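PDB 4QPW: glycosyl hydrolase family 10 from Bacteroides intestinalis DSM 17393, which binds xylan chains through this carbohydrate-binding module, one part of a larger enzyme that probably hydrolyses glycosidic bonds. Local coordinates for residues Ile8-Thr12 against Gln133-Val137; Ala80-Phe86 against Gly97-Thr103. All coordinates share one frame; numbering follows the deposited sequence.

Contact 1 of 2, residues Ile8-Thr12 against Gln133-Val137; sequences IDYST and QIKYV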
ATOM      1  N   ILE A   8      -3.535   5.786  -8.730  1.00  9.24           N
ATOM      2  CA  ILE A   8      -2.346   5.076  -9.458  1.00  9.69           C
ATOM      3  C   ILE A   8      -2.926   3.700  -9.739  1.00 10.13           C
ATOM      4  O   ILE A   8      -3.434   2.971  -8.820  1.00 10.90           O
ATOM      5  CB  ILE A   8      -1.105   5.065  -8.617  1.00 12.15           C
ATOM      6  CG1 ILE A   8       0.122   4.541  -9.372  1.00 15.91           C
ATOM      7  CG2 ILE A   8      -1.177   4.459  -7.230  1.00 13.63           C
ATOM      8  CD1 ILE A   8       0.637   5.530 -10.403  1.00 17.64           C
ATOM      9  N   ASP A   9      -2.926   3.272 -10.997  1.00 10.30           N
ATOM     10  CA  ASP A   9      -3.499   2.047 -11.447  1.00 11.27           C
ATOM     11  C   ASP A   9      -2.393   1.161 -12.022  1.00 10.37           C
ATOM     12  O   ASP A   9      -1.897   1.370 -13.158  1.00 11.79           O
ATOM     13  CB  ASP A   9      -4.618   2.305 -12.449  1.00 14.70           C
ATOM     14  CG  ASP A   9      -5.199   1.062 -12.997  1.00 17.13           C
ATOM     15  OD1 ASP A   9      -4.968  -0.057 -12.503  1.00 19.65           O
ATOM     16  OD2 ASP A   9      -6.007   1.150 -14.001  1.00 24.52           O
ATOM     17  N   TYR A  10      -1.982   0.113 -11.319  1.00  9.46           N
ATOM     18  CA  TYR A  10      -0.880  -0.754 -11.683  1.00  9.82           C
ATOM     19  C   TYR A  10      -1.286  -1.736 -12.791  1.00 12.36           C
ATOM     20  O   TYR A  10      -0.413  -2.424 -13.361  1.00 13.89           O
ATOM     21  CB  TYR A  10      -0.303  -1.492 -10.516  1.00  9.28           C
ATOM     22  CG  TYR A  10       0.306  -0.540  -9.496  1.00  9.42           C
ATOM     23  CD1 TYR A  10       1.454   0.195  -9.791  1.00  9.16           C
ATOM     24  CD2 TYR A  10      -0.255  -0.374  -8.257  1.00  8.86           C
ATOM     25  CE1 TYR A  10       1.982   1.053  -8.893  1.00  9.16           C
ATOM     26  CE2 TYR A  10       0.306   0.518  -7.335  1.00  9.37           C
ATOM     27  CZ  TYR A  10       1.434   1.243  -7.652  1.00  9.17           C
ATOM     28  OH  TYR A  10       2.025   2.087  -6.750  1.00  9.93           O
ATOM     29  N   SER A  11      -2.561  -1.709 -13.189  1.00 13.77           N
ATOM     30  CA  SER A  11      -3.048  -2.448 -14.361  1.00 18.63           C
ATOM     31  C   SER A  11      -2.185  -2.067 -15.473  1.00 17.67           C
ATOM     32  O   SER A  11      -1.926  -2.955 -16.364  1.00 22.35           O
ATOM     33  CB  SER A  11      -4.553  -2.120 -14.716  1.00 22.04           C
ATOM     34  OG  SER A  11      -5.501  -2.301 -13.567  1.00 22.50           O
ATOM     35  N   THR A  12      -1.816  -0.804 -15.646  1.00 15.70           N
ATOM     36  CA  THR A  12      -0.955  -0.281 -16.615  1.00 19.90           C
ATOM     37  C   THR A  12       0.312   0.418 -16.086  1.00 19.31           C
ATOM     38  O   THR A  12       1.350   0.272 -16.762  1.00 22.66           O
ATOM     39  CB  THR A  12      -1.693   0.697 -17.544  1.00 21.29           C
ATOM     40  OG1 THR A  12      -2.213   1.808 -16.791  1.00 22.23           O
ATOM     41  CG2 THR A  12      -2.939  -0.019 -18.262  1.00 22.95           C
ATOM     42  N   GLN A 133      -0.288  -8.833  -3.818  1.00  9.25           N
ATOM     43  CA  GLN A 133      -0.525  -8.112  -5.083  1.00  9.30           C
ATOM     44  C   GLN A 133      -1.481  -6.956  -4.874  1.00  8.75           C
ATOM     45  O   GLN A 133      -2.497  -7.088  -4.160  1.00  9.33           O
ATOM     46  CB  GLN A 133      -1.073  -9.083  -6.087  1.00 10.45           C
ATOM     47  CG  GLN A 133      -0.053 -10.212  -6.429  1.00 12.27           C
ATOM     48  CD  GLN A 133      -0.583 -11.180  -7.477  1.00 14.41           C
ATOM     49  OE1 GLN A 133      -1.784 -11.423  -7.545  1.00 17.07           O
ATOM     50  NE2 GLN A 133       0.271 -11.651  -8.298  1.00 16.36           N
ATOM     51  N   ILE A 134      -1.114  -5.794  -5.431  1.00  8.83           N
ATOM     52  CA  ILE A 134      -1.881  -4.545  -5.280  1.00  8.69           C
ATOM     53  C   ILE A 134      -2.180  -4.037  -6.657  1.00  8.03           C
ATOM     54  O   ILE A 134      -1.306  -3.753  -7.462  1.00  8.80           O
ATOM     55  CB  ILE A 134      -1.089  -3.539  -4.430  1.00  8.79           C
ATOM     56  CG1 ILE A 134      -0.881  -4.093  -3.033  1.00  9.96           C
ATOM     57  CG2 ILE A 134      -1.851  -2.195  -4.426  1.00  9.71           C
ATOM     58  CD1 ILE A 134       0.062  -3.265  -2.166  1.00 10.58           C
ATOM     59  N   LYS A 135      -3.489  -3.934  -6.993  1.00  8.13           N
ATOM     60  CA  LYS A 135      -3.885  -3.546  -8.330  1.00  8.35           C
ATOM     61  C   LYS A 135      -3.936  -1.999  -8.550  1.00  7.87           C
ATOM     62  O   LYS A 135      -3.602  -1.566  -9.648  1.00  9.46           O
ATOM     63  CB  LYS A 135      -5.282  -4.150  -8.589  1.00  9.25           C
ATOM     64  CG  LYS A 135      -5.776  -4.193  -9.967  1.00 12.85           C
ATOM     65  CD  LYS A 135      -5.022  -5.231 -10.788  1.00 13.71           C
ATOM     66  CE  LYS A 135      -5.559  -5.347 -12.230  1.00 13.48           C
ATOM     67  NZ  LYS A 135      -4.740  -6.268 -13.051  1.00 13.10           N
ATOM     68  N   TYR A 136      -4.378  -1.290  -7.549  1.00  8.18           N
ATOM     69  CA  TYR A 136      -4.522   0.183  -7.644  1.00  8.19           C
ATOM     70  C   TYR A 136      -4.664   0.726  -6.275  1.00  7.82           C
ATOM     71  O   TYR A 136      -5.015   0.014  -5.315  1.00  8.25           O
ATOM     72  CB  TYR A 136      -5.730   0.615  -8.544  1.00  9.46           C
ATOM     73  CG  TYR A 136      -7.078   0.086  -8.091  1.00  9.24           C
ATOM     74  CD1 TYR A 136      -7.770   0.665  -7.033  1.00  9.15           C
ATOM     75  CD2 TYR A 136      -7.668  -1.021  -8.698  1.00 10.24           C
ATOM     76  CE1 TYR A 136      -9.029   0.219  -6.665  1.00  9.79           C
ATOM     77  CE2 TYR A 136      -8.883  -1.493  -8.331  1.00 10.80           C
ATOM     78  CZ  TYR A 136      -9.511  -0.901  -7.300  1.00  9.58           C
ATOM     79  OH  TYR A 136     -10.813  -1.367  -6.846  1.00 12.35           O
ATOM     80  N   VAL A 137      -4.449   2.057  -6.201  1.00  7.92           N
ATOM     81  CA  VAL A 137      -4.692   2.858  -5.022  1.00  8.22           C
ATOM     82  C   VAL A 137      -5.409   4.125  -5.418  1.00  8.32           C
ATOM     83  O   VAL A 137      -4.993   4.772  -6.414  1.00 10.00           O
ATOM     84  CB  VAL A 137      -3.334   3.220  -4.316  1.00  9.58           C
ATOM     85  CG1 VAL A 137      -3.582   3.992  -3.077  1.00 12.81           C
ATOM     86  CG2 VAL A 137      -2.549   1.963  -3.992  1.00 12.45           C
TER
HETATM   87  O   HOH W   1      -3.748  -5.569 -16.035  1.00 50.22           O
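Ile-8 lays its CG2 methyl obliquely against CB of Val-137 at 3.8 Å, on the face of an antiparallel sheet that lines the core of a β-sandwich. Strand 3-9 ends here beside strand 130-141, and Ile-8 and Val-137, a hydrogen-bonded pair, exchange two backbone bonds. Beyond the strand end Tyr-10 N still reaches Lys-135 O at 2.9 Å, in a more bent bond (140° at the hydrogen). With CG anti to its carbonyl carbon (chi1 -63°), Tyr-10 sends its ring inward, where CD2 lies 3.6 Å from Ile-134 O and the hydroxyl bonds to Thr-58 O. On the other face Asp-9 closes an Asx turn: its OD1 takes Ser-11 N at 3.0 Å from above the carboxylate plane and Ser-11 OG, at a short 2.5 Å, on its syn lone pair. With an alanine here both bonds would go, and the Ser-11 hydroxyl would probably be set free to turn from Lys-135, whose CE it now meets at 3.3 Å. The lysine chain, bent at chi2 (71°), carries NZ to Gly-38 O and to a water 3.2 Å away, which in turn donates to Ser-11 O.

Contact 2 of 2, residues Ala80-Phe86 against Gly97-Thr103; sequences AEGKLNF and GSFSFNT
The Phe-101 ring carries the Gly-82 carbonyl oxygen over the centre of one face, 3.4 Å above the plane, while Ala-80 O meets its edge at CE1, 3.3 Å away. Phe-86 does much the same in the other direction, but off centre: its ring covers the Gly-97 backbone, with Gly-97 C 3.4 Å from CZ toward the rim of the face. Each glycine also turns its CA to the aromatic face in a CH-pi contact. Both phenylalanines hold CG between backbone N and carbonyl carbon (chi1 60° and 64°), a rotamer that folds the ring across the neighbouring strand; a CB on either glycine would clash with the ring's CZ. Phe-86 CE2 then sits over the centre of the Phe-99 ring, the two planes inclined at 44° with centroids 4.5 Å apart. Leu-84 CB packs against Phe-101 CD2 at 4.1 Å, completing an apolar face that packs against Phe-110 and Ile-132 of the facing sheet and against Phe-128.

Six backbone hydrogen bonds tie the strands, the straightest being Leu-84 N to Phe-99 O at 2.8 Å. The face bearing Lys-83, Asn-85, Ser-98 and Ser-100 is polar; there Asn-85 ND2 lies 3.6 Å from Ser-98 CB, and its side chain is about 9 Å from a bound xylose. Glycine paired across strands with a covering aromatic ring is the aromatic rescue of glycine, seen twice in this β-hairpin at one margin of the sheet; its own turn carries Trp-91 and the adjoining strand 120-124 carries Met-122 and Gln-124, all of the xylan-binding pocket.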
ATOM      1  N   ALA A  80      -2.040 -16.105   0.569  1.00 13.62           N
ATOM      2  CA  ALA A  80      -2.672 -16.600   1.759  1.00 16.66           C
ATOM      3  C   ALA A  80      -3.263 -15.441   2.511  1.00 16.68           C
ATOM      4  O   ALA A  80      -2.976 -14.241   2.170  1.00 16.52           O
ATOM      5  CB  ALA A  80      -1.672 -17.293   2.683  1.00 19.41           C
ATOM      6  N   GLU A  81      -4.134 -15.644   3.466  1.00 17.55           N
ATOM      7  CA  GLU A  81      -4.630 -14.635   4.309  1.00 16.93           C
ATOM      8  C   GLU A  81      -3.508 -13.905   5.050  1.00 17.00           C
ATOM      9  O   GLU A  81      -2.557 -14.550   5.565  1.00 18.73           O
ATOM     10  CB  GLU A  81      -5.657 -15.167   5.323  1.00 19.96           C
ATOM     11  CG  GLU A  81      -6.958 -15.527   4.648  1.00 24.67           C
ATOM     12  CD  GLU A  81      -7.988 -16.246   5.525  1.00 31.95           C
ATOM     13  OE1 GLU A  81      -7.990 -16.081   6.726  1.00 33.08           O
ATOM     14  OE2 GLU A  81      -8.824 -16.958   4.950  1.00 37.34           O
ATOM     15  N   GLY A  82      -3.510 -12.583   5.147  1.00 15.38           N
ATOM     16  CA  GLY A  82      -2.545 -11.824   5.881  1.00 16.15           C
ATOM     17  C   GLY A  82      -2.973 -10.413   6.057  1.00 14.08           C
ATOM     18  O   GLY A  82      -4.127 -10.044   5.691  1.00 15.42           O
ATOM     19  N   LYS A  83      -2.113  -9.605   6.694  1.00 14.76           N
ATOM     20  CA  LYS A  83      -2.400  -8.240   7.008  1.00 16.45           C
ATOM     21  C   LYS A  83      -1.392  -7.254   6.417  1.00 15.40           C
ATOM     22  O   LYS A  83      -0.175  -7.491   6.444  1.00 19.12           O
ATOM     23  CB  LYS A  83      -2.424  -8.058   8.537  1.00 20.87           C
ATOM     24  CG  LYS A  83      -2.686  -6.673   9.051  1.00 24.87           C
ATOM     25  CD  LYS A  83      -2.547  -6.473  10.552  1.00 34.36           C
ATOM     26  CE  LYS A  83      -3.852  -6.888  11.128  1.00 38.92           C
ATOM     27  NZ  LYS A  83      -3.662  -7.404  12.523  1.00 46.33           N
ATOM     28  N   LEU A  84      -1.945  -6.180   5.841  1.00 16.04           N
ATOM     29  CA  LEU A  84      -1.217  -5.034   5.201  1.00 18.03           C
ATOM     30  C   LEU A  84      -1.323  -3.853   6.222  1.00 16.45           C
ATOM     31  O   LEU A  84      -2.489  -3.506   6.461  1.00 21.55           O
ATOM     32  CB  LEU A  84      -1.860  -4.763   3.727  1.00 16.62           C
ATOM     33  CG  LEU A  84      -1.077  -4.018   2.840  1.00 18.55           C
ATOM     34  CD1 LEU A  84       0.211  -4.732   2.431  1.00 21.02           C
ATOM     35  CD2 LEU A  84      -1.866  -3.688   1.580  1.00 19.20           C
ATOM     36  N   ASN A  85      -0.334  -3.296   6.806  1.00 13.09           N
ATOM     37  CA  ASN A  85      -0.434  -2.081   7.572  1.00 12.73           C
ATOM     38  C   ASN A  85      -0.161  -0.875   6.709  1.00 11.86           C
ATOM     39  O   ASN A  85       0.679  -0.976   5.760  1.00 13.40           O
ATOM     40  CB  ASN A  85       0.553  -2.094   8.735  1.00 14.15           C
ATOM     41  CG  ASN A  85       0.185  -3.191   9.713  1.00 18.09           C
ATOM     42  OD1 ASN A  85       0.639  -4.326   9.542  1.00 22.81           O
ATOM     43  ND2 ASN A  85      -0.761  -2.958  10.493  1.00 24.51           N
ATOM     44  N   PHE A  86      -0.803   0.245   6.926  1.00 10.55           N
ATOM     45  CA  PHE A  86      -0.595   1.447   6.140  1.00 10.23           C
ATOM     46  C   PHE A  86      -0.696   2.655   6.924  1.00 10.79           C
ATOM     47  O   PHE A  86      -1.347   2.661   8.043  1.00 11.35           O
ATOM     48  CB  PHE A  86      -1.514   1.445   4.891  1.00 11.47           C
ATOM     49  CG  PHE A  86      -2.951   1.478   5.235  1.00 10.81           C
ATOM     50  CD1 PHE A  86      -3.543   2.588   5.697  1.00 11.57           C
ATOM     51  CD2 PHE A  86      -3.683   0.312   5.167  1.00 11.96           C
ATOM     52  CE1 PHE A  86      -4.861   2.595   6.093  1.00 12.05           C
ATOM     53  CE2 PHE A  86      -5.014   0.314   5.579  1.00 12.90           C
ATOM     54  CZ  PHE A  86      -5.559   1.442   6.017  1.00 12.43           C
ATOM     55  N   GLY A  97      -3.974   2.588   9.564  1.00 11.67           N
ATOM     56  CA  GLY A  97      -4.904   1.504   9.592  1.00 13.21           C
ATOM     57  C   GLY A  97      -4.325   0.252   9.006  1.00 11.98           C
ATOM     58  O   GLY A  97      -3.109   0.168   8.825  1.00 12.44           O
ATOM     59  N   SER A  98      -5.135  -0.738   8.795  1.00 12.48           N
ATOM     60  CA  SER A  98      -4.689  -1.980   8.223  1.00 13.55           C
ATOM     61  C   SER A  98      -5.770  -2.645   7.409  1.00 14.05           C
ATOM     62  O   SER A  98      -6.993  -2.376   7.666  1.00 14.34           O
ATOM     63  CB  SER A  98      -4.165  -2.934   9.245  1.00 14.77           C
ATOM     64  OG  SER A  98      -5.235  -3.350  10.037  1.00 18.18           O
ATOM     65  N   PHE A  99      -5.406  -3.473   6.450  1.00 13.06           N
ATOM     66  CA  PHE A  99      -6.320  -4.297   5.698  1.00 13.37           C
ATOM     67  C   PHE A  99      -5.938  -5.778   5.850  1.00 13.71           C
ATOM     68  O   PHE A  99      -4.766  -6.160   5.726  1.00 16.14           O
ATOM     69  CB  PHE A  99      -6.338  -3.928   4.189  1.00 13.20           C
ATOM     70  CG  PHE A  99      -6.770  -2.529   3.825  1.00 12.49           C
ATOM     71  CD1 PHE A  99      -7.869  -1.933   4.401  1.00 12.78           C
ATOM     72  CD2 PHE A  99      -6.083  -1.800   2.853  1.00 12.64           C
ATOM     73  CE1 PHE A  99      -8.285  -0.673   4.043  1.00 12.22           C
ATOM     74  CE2 PHE A  99      -6.523  -0.563   2.489  1.00 12.44           C
ATOM     75  CZ  PHE A  99      -7.625  -0.006   3.039  1.00 12.66           C
ATOM     76  N   SER A 100      -6.956  -6.604   6.051  1.00 15.04           N
ATOM     77  CA  SER A 100      -6.769  -8.077   6.139  1.00 14.74           C
ATOM     78  C   SER A 100      -7.252  -8.715   4.843  1.00 14.01           C
ATOM     79  O   SER A 100      -8.472  -8.729   4.595  1.00 15.94           O
ATOM     80  CB  SER A 100      -7.574  -8.635   7.342  1.00 19.19           C
ATOM     81  OG  SER A 100      -6.966  -8.092   8.532  1.00 24.87           O
ATOM     82  N   PHE A 101      -6.317  -9.088   4.021  1.00 13.31           N
ATOM     83  CA  PHE A 101      -6.544  -9.568   2.679  1.00 12.51           C
ATOM     84  C   PHE A 101      -6.682 -11.056   2.629  1.00 12.46           C
ATOM     85  O   PHE A 101      -6.319 -11.745   3.632  1.00 13.87           O
ATOM     86  CB  PHE A 101      -5.471  -8.995   1.741  1.00 11.62           C
ATOM     87  CG  PHE A 101      -4.064  -9.379   2.111  1.00 11.81           C
ATOM     88  CD1 PHE A 101      -3.552 -10.652   1.886  1.00 13.00           C
ATOM     89  CD2 PHE A 101      -3.237  -8.488   2.736  1.00 11.98           C
ATOM     90  CE1 PHE A 101      -2.265 -11.027   2.277  1.00 12.76           C
ATOM     91  CE2 PHE A 101      -1.960  -8.826   3.122  1.00 11.83           C
ATOM     92  CZ  PHE A 101      -1.456 -10.084   2.889  1.00 13.50           C
ATOM     93  N   ASN A 102      -7.133 -11.537   1.520  1.00 12.39           N
ATOM     94  CA  ASN A 102      -7.276 -12.998   1.310  1.00 12.47           C
ATOM     95  C   ASN A 102      -6.896 -13.303  -0.069  1.00 12.51           C
ATOM     96  O   ASN A 102      -6.203 -12.511  -0.804  1.00 13.00           O
ATOM     97  CB  ASN A 102      -8.700 -13.468   1.730  1.00 13.96           C
ATOM     98  CG  ASN A 102      -9.751 -13.066   0.785  1.00 14.26           C
ATOM     99  OD1 ASN A 102      -9.539 -12.463  -0.238  1.00 14.08           O
ATOM    100  ND2 ASN A 102     -11.002 -13.529   1.075  1.00 17.18           N
ATOM    101  N   THR A 103      -7.259 -14.481  -0.626  1.00 12.69           N
ATOM    102  CA  THR A 103      -6.856 -14.893  -1.894  1.00 13.12           C
ATOM    103  C   THR A 103      -7.706 -14.395  -3.075  1.00 12.25           C
ATOM    104  O   THR A 103      -7.465 -14.765  -4.216  1.00 15.41           O
ATOM    105  CB  THR A 103      -6.640 -16.448  -1.998  1.00 14.79           C
ATOM    106  OG1 THR A 103      -7.978 -17.069  -1.981  1.00 17.44           O
ATOM    107  CG2 THR A 103      -5.758 -16.959  -0.934  1.00 16.95           C
TER

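In the fold
Contacts 1 and 2 belong to opposing sheets of the β-sandwich. Their centres are 16 Å apart, and they meet across the core where Ile-134 CD1 packs on Leu-84 CD2 at 4.2 Å. Both are partly buried, each with an apolar face toward the core; the other is polar in contact 2 and mixed, Asp-9 beside Tyr-136, in contact 1. Contact 1 pairs strands near the two ends of the chain; at its frayed end, polar side chains and a water take over from strand pairing. Contact 2 is a local hairpin with regular pairing and aromatic rings laid on glycines. Only contact 2 belongs to the sheet of the xylan pocket: Trp-91 lies in its hairpin turn, and the backbone of Asn-85 bonds to that of Gln-124.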